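Local structure of alanine racemase (2DY3) at residues Val48-Gly53 with Ile71-Glu76; Val119-Asp124 with Gly139-Leu144; Ala201-Ser206 with Gly221-Ala226. The protein belongs to the alanine racemase family of pyridoxal-5'-phosphate enzymes, which join an alpha/beta barrel domain to a C-terminal beta-rich domain. All blocks are in the same frame, centred on the assembly; numbering follows the deposited sequence.

Interaction 1. Residues Val48-Gly53 with Ile71-Glu76; sequences VIAAHG and IGISQE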
ATOM      1  N   VAL B  48      -0.522  22.685   6.519  1.00 20.53           N
ATOM      2  CA  VAL B  48       0.252  23.584   5.682  1.00 20.26           C
ATOM      3  C   VAL B  48      -0.652  24.183   4.618  1.00 21.75           C
ATOM      4  O   VAL B  48      -0.612  25.388   4.350  1.00 20.51           O
ATOM      5  CB  VAL B  48       1.424  22.847   5.013  1.00 22.89           C
ATOM      6  CG1 VAL B  48       2.048  23.733   3.951  1.00 22.65           C
ATOM      7  CG2 VAL B  48       2.463  22.465   6.070  1.00 19.53           C
ATOM      8  N   ILE B  49      -1.487  23.341   4.018  1.00 21.12           N
ATOM      9  CA  ILE B  49      -2.399  23.815   2.997  1.00 19.19           C
ATOM     10  C   ILE B  49      -3.378  24.815   3.594  1.00 20.30           C
ATOM     11  O   ILE B  49      -3.768  25.790   2.942  1.00 17.29           O
ATOM     12  CB  ILE B  49      -3.183  22.648   2.372  1.00 19.14           C
ATOM     13  CG1 ILE B  49      -2.235  21.791   1.532  1.00 17.73           C
ATOM     14  CG2 ILE B  49      -4.327  23.178   1.532  1.00 17.60           C
ATOM     15  CD1 ILE B  49      -2.897  20.631   0.845  1.00 14.90           C
ATOM     16  N   ALA B  50      -3.770  24.573   4.841  1.00 19.62           N
ATOM     17  CA  ALA B  50      -4.712  25.457   5.516  1.00 21.01           C
ATOM     18  C   ALA B  50      -4.077  26.818   5.768  1.00 20.47           C
ATOM     19  O   ALA B  50      -4.703  27.859   5.568  1.00 20.99           O
ATOM     20  CB  ALA B  50      -5.157  24.835   6.840  1.00 20.99           C
ATOM     21  N   ALA B  51      -2.824  26.794   6.205  1.00 20.90           N
ATOM     22  CA  ALA B  51      -2.085  28.012   6.514  1.00 22.56           C
ATOM     23  C   ALA B  51      -1.751  28.842   5.283  1.00 24.39           C
ATOM     24  O   ALA B  51      -1.224  29.945   5.407  1.00 26.49           O
ATOM     25  CB  ALA B  51      -0.808  27.659   7.274  1.00 19.21           C
ATOM     26  N   HIS B  52      -2.051  28.327   4.091  1.00 24.64           N
ATOM     27  CA  HIS B  52      -1.755  29.097   2.890  1.00 24.28           C
ATOM     28  C   HIS B  52      -2.917  29.449   1.980  1.00 24.11           C
ATOM     29  O   HIS B  52      -2.724  29.696   0.790  1.00 26.03           O
ATOM     30  CB  HIS B  52      -0.635  28.430   2.084  1.00 23.43           C
ATOM     31  CG  HIS B  52       0.706  28.549   2.735  1.00 23.29           C
ATOM     32  ND1 HIS B  52       1.159  27.649   3.675  1.00 24.13           N
ATOM     33  CD2 HIS B  52       1.643  29.524   2.666  1.00 23.74           C
ATOM     34  CE1 HIS B  52       2.316  28.066   4.160  1.00 24.29           C
ATOM     35  NE2 HIS B  52       2.631  29.201   3.565  1.00 24.09           N
ATOM     36  N   GLY B  53      -4.126  29.477   2.527  1.00 23.29           N
ATOM     37  CA  GLY B  53      -5.252  29.871   1.704  1.00 23.07           C
ATOM     38  C   GLY B  53      -6.431  28.942   1.496  1.00 22.44           C
ATOM     39  O   GLY B  53      -7.501  29.414   1.122  1.00 23.72           O
ATOM     40  N   ILE B  71      -6.791  16.758  13.649  1.00 26.20           N
ATOM     41  CA  ILE B  71      -5.539  17.501  13.598  1.00 27.40           C
ATOM     42  C   ILE B  71      -5.740  19.003  13.786  1.00 26.58           C
ATOM     43  O   ILE B  71      -4.770  19.761  13.855  1.00 26.39           O
ATOM     44  CB  ILE B  71      -4.772  17.253  12.281  1.00 29.10           C
ATOM     45  CG1 ILE B  71      -5.578  17.760  11.092  1.00 29.34           C
ATOM     46  CG2 ILE B  71      -4.477  15.770  12.125  1.00 30.54           C
ATOM     47  CD1 ILE B  71      -4.897  17.502   9.768  1.00 31.90           C
ATOM     48  N   GLY B  72      -6.995  19.433  13.860  1.00 24.33           N
ATOM     49  CA  GLY B  72      -7.263  20.840  14.083  1.00 25.17           C
ATOM     50  C   GLY B  72      -7.752  21.653  12.907  1.00 24.94           C
ATOM     51  O   GLY B  72      -7.882  22.871  13.014  1.00 25.38           O
ATOM     52  N   ILE B  73      -8.009  20.999  11.780  1.00 23.04           N
ATOM     53  CA  ILE B  73      -8.510  21.709  10.615  1.00 20.70           C
ATOM     54  C   ILE B  73      -9.868  22.277  11.007  1.00 22.01           C
ATOM     55  O   ILE B  73     -10.761  21.533  11.426  1.00 23.03           O
ATOM     56  CB  ILE B  73      -8.691  20.762   9.410  1.00 22.15           C
ATOM     57  CG1 ILE B  73      -7.329  20.198   8.977  1.00 18.03           C
ATOM     58  CG2 ILE B  73      -9.372  21.503   8.265  1.00 20.63           C
ATOM     59  CD1 ILE B  73      -6.348  21.257   8.524  1.00 17.15           C
ATOM     60  N   SER B  74     -10.019  23.591  10.889  1.00 20.72           N
ATOM     61  CA  SER B  74     -11.271  24.248  11.240  1.00 22.29           C
ATOM     62  C   SER B  74     -12.029  24.715  10.000  1.00 21.04           C
ATOM     63  O   SER B  74     -13.131  25.240  10.100  1.00 20.27           O
ATOM     64  CB  SER B  74     -11.000  25.440  12.169  1.00 23.85           C
ATOM     65  OG  SER B  74     -10.121  26.372  11.559  1.00 26.37           O
ATOM     66  N   GLN B  75     -11.438  24.526   8.829  1.00 21.14           N
ATOM     67  CA  GLN B  75     -12.106  24.918   7.594  1.00 23.08           C
ATOM     68  C   GLN B  75     -13.260  23.968   7.262  1.00 22.25           C
ATOM     69  O   GLN B  75     -13.385  22.885   7.838  1.00 21.89           O
ATOM     70  CB  GLN B  75     -11.125  24.907   6.410  1.00 24.96           C
ATOM     71  CG  GLN B  75     -10.112  26.048   6.351  1.00 26.08           C
ATOM     72  CD  GLN B  75      -9.130  26.032   7.505  1.00 28.52           C
ATOM     73  OE1 GLN B  75      -8.743  24.971   7.994  1.00 28.30           O
ATOM     74  NE2 GLN B  75      -8.708  27.214   7.936  1.00 29.45           N
ATOM     75  N   GLU B  76     -14.092  24.393   6.320  1.00 20.76           N
ATOM     76  CA  GLU B  76     -15.214  23.603   5.833  1.00 20.53           C
ATOM     77  C   GLU B  76     -14.637  22.270   5.325  1.00 19.36           C
ATOM     78  O   GLU B  76     -13.610  22.258   4.642  1.00 17.35           O
ATOM     79  CB  GLU B  76     -15.874  24.366   4.687  1.00 21.16           C
ATOM     80  CG  GLU B  76     -17.060  23.702   4.035  1.00 24.62           C
ATOM     81  CD  GLU B  76     -17.593  24.528   2.877  1.00 27.06           C
ATOM     82  OE1 GLU B  76     -17.763  25.753   3.056  1.00 28.57           O
ATOM     83  OE2 GLU B  76     -17.848  23.958   1.792  1.00 27.42           O
TER
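In the alpha/beta barrel domain, Ala50 near the C-terminal end of helix 42-50 meets Ile73 and Gln75 in the loop that leads from helix 62-70 into strand 76-81. The contact is small, 95 Å² in all, and no hydrogen bond crosses it. Ala50 CB, directed at the loop, has two neighbours there: Ile73 CD1 at 4.1 Å, a purely apolar touch, and Gln75 OE1 at 3.8 Å, a van der Waals approach of an amide oxygen to a methyl group. A bend at chi2 (65°) turns the Gln75 chain so that its amide oxygen lies near Ala50. Gly72, with positive phi (106°), ends helix 62-70 in a Schellman motif, and Arg69 NH1 hydrogen-bonds to the carbonyl oxygens of both Ile73 and Gln75. Phe57 of strand 56-59 touches both Ala50 and Ile73, so the apolar part of the contact rests on the sheet. On the other segment the chain turns away through a type I beta turn, Ala50 to Gly53; from within it His52 ND1 reaches back to Val48 O in the helix, a nearly straight (167°) hydrogen bond of 3.0 Å, with the oxygen in the imidazole plane.

Interaction 2. Residues Val119-Asp124 with Gly139-Leu144; sequences VSIKID and GVFSAL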
ATOM      1  N   VAL B 119     -25.212  19.756   4.018  1.00 14.83           N
ATOM      2  CA  VAL B 119     -25.083  18.734   2.994  1.00 16.83           C
ATOM      3  C   VAL B 119     -24.781  19.346   1.629  1.00 16.89           C
ATOM      4  O   VAL B 119     -25.062  20.522   1.374  1.00 17.59           O
ATOM      5  CB  VAL B 119     -26.379  17.881   2.859  1.00 17.27           C
ATOM      6  CG1 VAL B 119     -26.722  17.217   4.174  1.00 18.84           C
ATOM      7  CG2 VAL B 119     -27.526  18.752   2.385  1.00 19.67           C
ATOM      8  N   SER B 120     -24.191  18.539   0.758  1.00 15.16           N
ATOM      9  CA  SER B 120     -23.887  18.967  -0.597  1.00 15.66           C
ATOM     10  C   SER B 120     -24.410  17.844  -1.477  1.00 16.01           C
ATOM     11  O   SER B 120     -24.081  16.678  -1.260  1.00 18.25           O
ATOM     12  CB  SER B 120     -22.380  19.146  -0.781  1.00 16.04           C
ATOM     13  OG  SER B 120     -22.087  19.521  -2.116  1.00 28.51           O
ATOM     14  N   ILE B 121     -25.242  18.178  -2.453  1.00 15.36           N
ATOM     15  CA  ILE B 121     -25.805  17.148  -3.310  1.00 16.55           C
ATOM     16  C   ILE B 121     -24.843  16.707  -4.402  1.00 16.49           C
ATOM     17  O   ILE B 121     -24.437  17.510  -5.240  1.00 14.52           O
ATOM     18  CB  ILE B 121     -27.112  17.616  -3.991  1.00 17.87           C
ATOM     19  CG1 ILE B 121     -28.064  18.230  -2.960  1.00 15.42           C
ATOM     20  CG2 ILE B 121     -27.797  16.429  -4.640  1.00 20.51           C
ATOM     21  CD1 ILE B 121     -29.307  18.849  -3.581  1.00 17.23           C
ATOM     22  N   LYS B 122     -24.468  15.431  -4.374  1.00 15.26           N
ATOM     23  CA  LYS B 122     -23.585  14.893  -5.396  1.00 15.40           C
ATOM     24  C   LYS B 122     -24.489  14.542  -6.570  1.00 14.65           C
ATOM     25  O   LYS B 122     -25.428  13.752  -6.431  1.00 14.24           O
ATOM     26  CB  LYS B 122     -22.862  13.638  -4.902  1.00 15.70           C
ATOM     27  CG  LYS B 122     -22.020  12.976  -5.985  1.00 19.96           C
ATOM     28  CD  LYS B 122     -21.161  11.849  -5.422  1.00 21.84           C
ATOM     29  CE  LYS B 122     -20.509  11.052  -6.541  1.00 24.85           C
ATOM     30  NZ  LYS B 122     -19.617  11.887  -7.363  1.00 20.30           N
ATOM     31  N   ILE B 123     -24.210  15.139  -7.718  1.00 13.39           N
ATOM     32  CA  ILE B 123     -25.019  14.912  -8.906  1.00 16.30           C
ATOM     33  C   ILE B 123     -24.411  13.939  -9.908  1.00 16.60           C
ATOM     34  O   ILE B 123     -23.260  14.086 -10.308  1.00 16.21           O
ATOM     35  CB  ILE B 123     -25.282  16.236  -9.657  1.00 15.32           C
ATOM     36  CG1 ILE B 123     -26.101  17.185  -8.779  1.00 16.35           C
ATOM     37  CG2 ILE B 123     -26.001  15.947 -10.982  1.00 15.66           C
ATOM     38  CD1 ILE B 123     -27.474  16.641  -8.397  1.00 15.20           C
ATOM     39  N   ASP B 124     -25.192  12.938 -10.302  1.00 18.50           N
ATOM     40  CA  ASP B 124     -24.733  11.984 -11.303  1.00 19.83           C
ATOM     41  C   ASP B 124     -25.019  12.728 -12.602  1.00 19.22           C
ATOM     42  O   ASP B 124     -26.158  12.765 -13.061  1.00 18.71           O
ATOM     43  CB  ASP B 124     -25.553  10.692 -11.248  1.00 17.59           C
ATOM     44  CG  ASP B 124     -25.228   9.736 -12.394  1.00 19.96           C
ATOM     45  OD1 ASP B 124     -24.659  10.184 -13.413  1.00 18.83           O
ATOM     46  OD2 ASP B 124     -25.553   8.534 -12.282  1.00 17.05           O
ATOM     47  N   GLY B 139     -37.481  14.197  -6.688  1.00 23.93           N
ATOM     48  CA  GLY B 139     -37.791  13.719  -5.354  1.00 22.97           C
ATOM     49  C   GLY B 139     -36.824  14.185  -4.283  1.00 23.41           C
ATOM     50  O   GLY B 139     -37.247  14.659  -3.227  1.00 24.51           O
ATOM     51  N   VAL B 140     -35.529  14.051  -4.557  1.00 21.50           N
ATOM     52  CA  VAL B 140     -34.495  14.450  -3.613  1.00 21.87           C
ATOM     53  C   VAL B 140     -34.503  15.943  -3.278  1.00 21.99           C
ATOM     54  O   VAL B 140     -34.398  16.316  -2.108  1.00 20.50           O
ATOM     55  CB  VAL B 140     -33.086  14.067  -4.134  1.00 23.80           C
ATOM     56  CG1 VAL B 140     -32.018  14.708  -3.255  1.00 20.20           C
ATOM     57  CG2 VAL B 140     -32.924  12.544  -4.139  1.00 20.21           C
ATOM     58  N   PHE B 141     -34.614  16.803  -4.287  1.00 21.43           N
ATOM     59  CA  PHE B 141     -34.625  18.238  -4.010  1.00 21.93           C
ATOM     60  C   PHE B 141     -35.870  18.577  -3.193  1.00 22.59           C
ATOM     61  O   PHE B 141     -35.813  19.363  -2.248  1.00 23.75           O
ATOM     62  CB  PHE B 141     -34.622  19.066  -5.309  1.00 22.46           C
ATOM     63  CG  PHE B 141     -33.425  18.816  -6.201  1.00 21.24           C
ATOM     64  CD1 PHE B 141     -32.265  18.245  -5.699  1.00 20.29           C
ATOM     65  CD2 PHE B 141     -33.460  19.179  -7.540  1.00 19.54           C
ATOM     66  CE1 PHE B 141     -31.161  18.044  -6.520  1.00 20.82           C
ATOM     67  CE2 PHE B 141     -32.361  18.983  -8.368  1.00 18.09           C
ATOM     68  CZ  PHE B 141     -31.211  18.414  -7.856  1.00 19.65           C
ATOM     69  N   SER B 142     -36.994  17.971  -3.551  1.00 23.72           N
ATOM     70  CA  SER B 142     -38.241  18.223  -2.841  1.00 24.40           C
ATOM     71  C   SER B 142     -38.138  17.800  -1.382  1.00 23.47           C
ATOM     72  O   SER B 142     -38.571  18.519  -0.483  1.00 25.30           O
ATOM     73  CB  SER B 142     -39.390  17.471  -3.512  1.00 25.63           C
ATOM     74  OG  SER B 142     -40.595  17.667  -2.799  1.00 29.27           O
ATOM     75  N   ALA B 143     -37.557  16.630  -1.153  1.00 22.72           N
ATOM     76  CA  ALA B 143     -37.399  16.106   0.194  1.00 21.25           C
ATOM     77  C   ALA B 143     -36.480  16.972   1.051  1.00 19.56           C
ATOM     78  O   ALA B 143     -36.819  17.309   2.185  1.00 18.62           O
ATOM     79  CB  ALA B 143     -36.870  14.675   0.137  1.00 21.66           C
ATOM     80  N   LEU B 144     -35.314  17.323   0.516  1.00 17.56           N
ATOM     81  CA  LEU B 144     -34.366  18.141   1.262  1.00 18.35           C
ATOM     82  C   LEU B 144     -34.894  19.558   1.540  1.00 18.33           C
ATOM     83  O   LEU B 144     -34.613  20.139   2.587  1.00 20.57           O
ATOM     84  CB  LEU B 144     -33.026  18.192   0.523  1.00 16.55           C
ATOM     85  CG  LEU B 144     -32.337  16.824   0.369  1.00 18.04           C
ATOM     86  CD1 LEU B 144     -31.136  16.939  -0.565  1.00 14.52           C
ATOM     87  CD2 LEU B 144     -31.911  16.300   1.743  1.00 15.52           C
TER
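The ring of Phe141 is approached by two isoleucines in different ways: Ile123 CD1 lies at its edge, close to the ring plane and 4.2 Å from Phe141 CZ, whereas Ile121 CD1 comes in at a slant, 3.6 Å from Phe141 CE1 and 3.7 Å from Phe141 CD1. Beyond the two segments the Phe141 side chain also touches Leu183 and Ala184 of helix 169-186 and Met155 of strand 150-156. The contact belongs to a beta-alpha-beta unit of the barrel, strand 117-122, helix 134-146 and strand 150-156, and it is where the helix packs on the first strand.

Phe141 and Leu144 stand three residues apart, about one helical turn, and Ile121 reaches both. Its CB is directed toward the helix and its chain runs extended (chi2 174°), which carries the terminal methyl in between them. There Ile121 CD1 meets Leu144 CD1 tip to tip at 4.0 Å, and Ile121 CG1 is 4.1 Å from the same methyl. Ile123 gets to the ring differently: its CB does not face the helix, but a bend at chi2 (-61°) brings CD1 to Phe141, the two side chains crossing at about a right angle. Ile110 of helix 103-110 also touches Leu144. At the end of the segment, Asp124 OD2 forms a salt bridge with Lys246 NZ of the second subunit, outside the apolar patch.

All four touching residues are buried, 191 Å² is covered between the segments, and no hydrogen bond crosses. Cohesion between strand and helix here therefore rests on dispersion and the hydrophobic effect, while the polar bonding of the strand is directed elsewhere, for instance from the Ile121 backbone to Gly154.

Interaction 3. Residues Ala201-Ser206 with Gly221-Ala226; sequences AFLTRS and GLEPVA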
ATOM      1  N   ALA B 201      -9.502  19.929 -14.974  1.00 26.32           N
ATOM      2  CA  ALA B 201     -10.466  20.937 -15.397  1.00 27.09           C
ATOM      3  C   ALA B 201     -10.075  22.327 -14.890  1.00 28.41           C
ATOM      4  O   ALA B 201     -10.119  23.302 -15.639  1.00 27.27           O
ATOM      5  CB  ALA B 201     -11.862  20.569 -14.897  1.00 27.00           C
ATOM      6  N   PHE B 202      -9.692  22.408 -13.619  1.00 29.97           N
ATOM      7  CA  PHE B 202      -9.294  23.671 -13.002  1.00 31.56           C
ATOM      8  C   PHE B 202      -8.136  24.343 -13.730  1.00 33.85           C
ATOM      9  O   PHE B 202      -8.145  25.552 -13.944  1.00 33.22           O
ATOM     10  CB  PHE B 202      -8.899  23.440 -11.540  1.00 30.59           C
ATOM     11  CG  PHE B 202      -8.372  24.669 -10.844  1.00 29.51           C
ATOM     12  CD1 PHE B 202      -9.141  25.820 -10.757  1.00 30.02           C
ATOM     13  CD2 PHE B 202      -7.119  24.660 -10.250  1.00 30.08           C
ATOM     14  CE1 PHE B 202      -8.668  26.943 -10.088  1.00 29.95           C
ATOM     15  CE2 PHE B 202      -6.639  25.774  -9.580  1.00 30.38           C
ATOM     16  CZ  PHE B 202      -7.416  26.918  -9.498  1.00 30.91           C
ATOM     17  N   LEU B 203      -7.136  23.555 -14.105  1.00 36.80           N
ATOM     18  CA  LEU B 203      -5.971  24.095 -14.789  1.00 39.91           C
ATOM     19  C   LEU B 203      -6.196  24.343 -16.278  1.00 41.63           C
ATOM     20  O   LEU B 203      -5.241  24.617 -17.001  1.00 42.72           O
ATOM     21  CB  LEU B 203      -4.770  23.156 -14.614  1.00 40.07           C
ATOM     22  CG  LEU B 203      -4.225  22.915 -13.199  1.00 40.64           C
ATOM     23  CD1 LEU B 203      -3.058  21.939 -13.266  1.00 39.90           C
ATOM     24  CD2 LEU B 203      -3.779  24.232 -12.574  1.00 40.03           C
ATOM     25  N   THR B 204      -7.442  24.250 -16.739  1.00 43.06           N
ATOM     26  CA  THR B 204      -7.728  24.473 -18.158  1.00 45.52           C
ATOM     27  C   THR B 204      -9.117  25.023 -18.484  1.00 45.77           C
ATOM     28  O   THR B 204      -9.378  25.407 -19.622  1.00 47.13           O
ATOM     29  CB  THR B 204      -7.540  23.181 -18.977  1.00 46.56           C
ATOM     30  OG1 THR B 204      -7.762  23.462 -20.365  1.00 47.51           O
ATOM     31  CG2 THR B 204      -8.531  22.118 -18.531  1.00 46.24           C
ATOM     32  N   ARG B 205     -10.006  25.057 -17.498  1.00 45.89           N
ATOM     33  CA  ARG B 205     -11.365  25.554 -17.715  1.00 44.82           C
ATOM     34  C   ARG B 205     -11.742  26.587 -16.656  1.00 45.08           C
ATOM     35  O   ARG B 205     -12.441  26.272 -15.690  1.00 44.42           O
ATOM     36  CB  ARG B 205     -12.371  24.396 -17.676  1.00 43.03           C
ATOM     37  CG  ARG B 205     -12.259  23.416 -18.830  1.00 40.08           C
ATOM     38  CD  ARG B 205     -12.622  24.080 -20.145  1.00 39.28           C
ATOM     39  NE  ARG B 205     -14.038  24.427 -20.229  1.00 37.49           N
ATOM     40  CZ  ARG B 205     -15.014  23.560 -20.488  1.00 37.51           C
ATOM     41  NH1 ARG B 205     -14.736  22.279 -20.694  1.00 36.85           N
ATOM     42  NH2 ARG B 205     -16.270  23.976 -20.550  1.00 37.24           N
ATOM     43  N   SER B 206     -11.279  27.819 -16.840  1.00 44.63           N
ATOM     44  CA  SER B 206     -11.578  28.878 -15.888  1.00 43.78           C
ATOM     45  C   SER B 206     -13.058  29.226 -15.938  1.00 42.30           C
ATOM     46  O   SER B 206     -13.601  29.815 -15.003  1.00 43.15           O
ATOM     47  CB  SER B 206     -10.742  30.120 -16.193  1.00 46.46           C
ATOM     48  OG  SER B 206     -11.003  31.141 -15.245  1.00 51.05           O
ATOM     49  N   GLY B 221       2.064  19.077  -6.429  1.00 16.68           N
ATOM     50  CA  GLY B 221       3.006  19.460  -7.465  1.00 19.29           C
ATOM     51  C   GLY B 221       3.067  18.632  -8.734  1.00 19.51           C
ATOM     52  O   GLY B 221       4.076  18.670  -9.440  1.00 20.30           O
ATOM     53  N   LEU B 222       2.005  17.899  -9.045  1.00 20.14           N
ATOM     54  CA  LEU B 222       1.998  17.074 -10.248  1.00 21.34           C
ATOM     55  C   LEU B 222       1.020  17.623 -11.287  1.00 21.66           C
ATOM     56  O   LEU B 222      -0.051  18.103 -10.936  1.00 21.22           O
ATOM     57  CB  LEU B 222       1.632  15.633  -9.886  1.00 23.99           C
ATOM     58  CG  LEU B 222       2.459  14.955  -8.786  1.00 27.17           C
ATOM     59  CD1 LEU B 222       1.822  13.616  -8.412  1.00 27.74           C
ATOM     60  CD2 LEU B 222       3.890  14.756  -9.259  1.00 26.41           C
ATOM     61  N   GLU B 223       1.400  17.557 -12.560  1.00 22.70           N
ATOM     62  CA  GLU B 223       0.567  18.050 -13.657  1.00 24.42           C
ATOM     63  C   GLU B 223      -0.382  16.973 -14.173  1.00 25.82           C
ATOM     64  O   GLU B 223       0.034  15.860 -14.502  1.00 23.93           O
ATOM     65  CB  GLU B 223       1.443  18.545 -14.813  1.00 24.21           C
ATOM     66  CG  GLU B 223       2.245  19.818 -14.526  1.00 25.20           C
ATOM     67  CD  GLU B 223       1.364  21.046 -14.337  1.00 27.39           C
ATOM     68  OE1 GLU B 223       0.203  21.022 -14.794  1.00 27.03           O
ATOM     69  OE2 GLU B 223       1.836  22.041 -13.745  1.00 27.95           O
ATOM     70  N   PRO B 224      -1.678  17.299 -14.244  1.00 27.66           N
ATOM     71  CA  PRO B 224      -2.752  16.414 -14.709  1.00 30.93           C
ATOM     72  C   PRO B 224      -2.726  16.154 -16.211  1.00 33.22           C
ATOM     73  O   PRO B 224      -3.090  15.071 -16.666  1.00 35.06           O
ATOM     74  CB  PRO B 224      -4.022  17.158 -14.293  1.00 31.06           C
ATOM     75  CG  PRO B 224      -3.567  18.037 -13.161  1.00 31.74           C
ATOM     76  CD  PRO B 224      -2.237  18.522 -13.651  1.00 28.68           C
ATOM     77  N   VAL B 225      -2.302  17.152 -16.979  1.00 36.23           N
ATOM     78  CA  VAL B 225      -2.255  17.032 -18.433  1.00 39.16           C
ATOM     79  C   VAL B 225      -0.864  17.269 -19.004  1.00 40.63           C
ATOM     80  O   VAL B 225      -0.213  18.268 -18.698  1.00 41.08           O
ATOM     81  CB  VAL B 225      -3.230  18.024 -19.091  1.00 39.93           C
ATOM     82  CG1 VAL B 225      -2.978  19.421 -18.558  1.00 42.53           C
ATOM     83  CG2 VAL B 225      -3.066  17.995 -20.602  1.00 40.70           C
ATOM     84  N   ALA B 226      -0.415  16.342 -19.841  1.00 42.20           N
ATOM     85  CA  ALA B 226       0.900  16.444 -20.459  1.00 43.37           C
ATOM     86  C   ALA B 226       0.997  17.688 -21.332  1.00 44.29           C
ATOM     87  O   ALA B 226       0.059  18.021 -22.061  1.00 45.18           O
ATOM     88  CB  ALA B 226       1.180  15.201 -21.295  1.00 42.78           C
TER
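Helix 199-202 gives way at Leu203, where psi has moved to 10°, and the CA of Leu203 lies 8.3 Å from the CA of Pro224 in the barrel domain. Behind this turn the carbonyl oxygen of Ala201 takes hydrogen bonds from two backbone donors, Thr204 N at 3.0 Å and Arg205 N. The partner segment, 221-226, is an irregular stretch between strand 212-213 and strand 236-247, so the contact joins two connecting regions and not two regular elements.

One methyl carries it. Leu203 CB points toward the loop, and the extended end of the chain (chi2 179°) places CD1 against the pyrrolidine ring, 3.5 Å from Pro224 CD and 3.9 Å from Pro224 CG. The methyl thus touches the CD-CG part of the ring, and the two side chains cross at about a right angle. The same methyl lies 3.7 Å from Glu223 OE1, a van der Waals approach with no hydrogen bond; the bend of Glu223 at chi2 (-67°) brings the carboxylate over to the leucine.

The contact covers 112 Å² in total, and Leu203 is buried, with Met23 of helix 10-24 touching it as well. Pro224 also packs on Ser199, Pro200 and Leu217, all three of which line the pyridoxal-5'-phosphate pocket; its own side chain is about 6 Å from the bound PLP, consistent with a second-shell position.

The Glu223 carboxylate is bonded to His230, a residue of neither segment. That imidazole spans the contact: its ND1 is hydrogen-bonded to Glu223 OE1, and its NE2 makes a weak hydrogen bond with Leu203 O.

In the fold
All three contacts lie in the N-terminal barrel domain and follow one another along the chain without touching. The centres of interactions 1 and 2 are 28 Å apart. Interaction 3 has its centre 23 Å from that of interaction 1 and 29 Å from that of interaction 2. Relative to the pyridoxal-5'-phosphate, interaction 3 comes nearer (side chain of Pro224 at about 6 Å) than interaction 2 (side chain of Ile123 at about 11 Å). Interactions 1 and 2 are about 7 Å apart at their nearest atoms; Glu76, at the end of 71-76, forms a salt bridge with Arg118, the residue just before 119-124. Helix 10-24 touches Ile49 and His52 from 48-53, and Phe202 and Leu203 from 201-206.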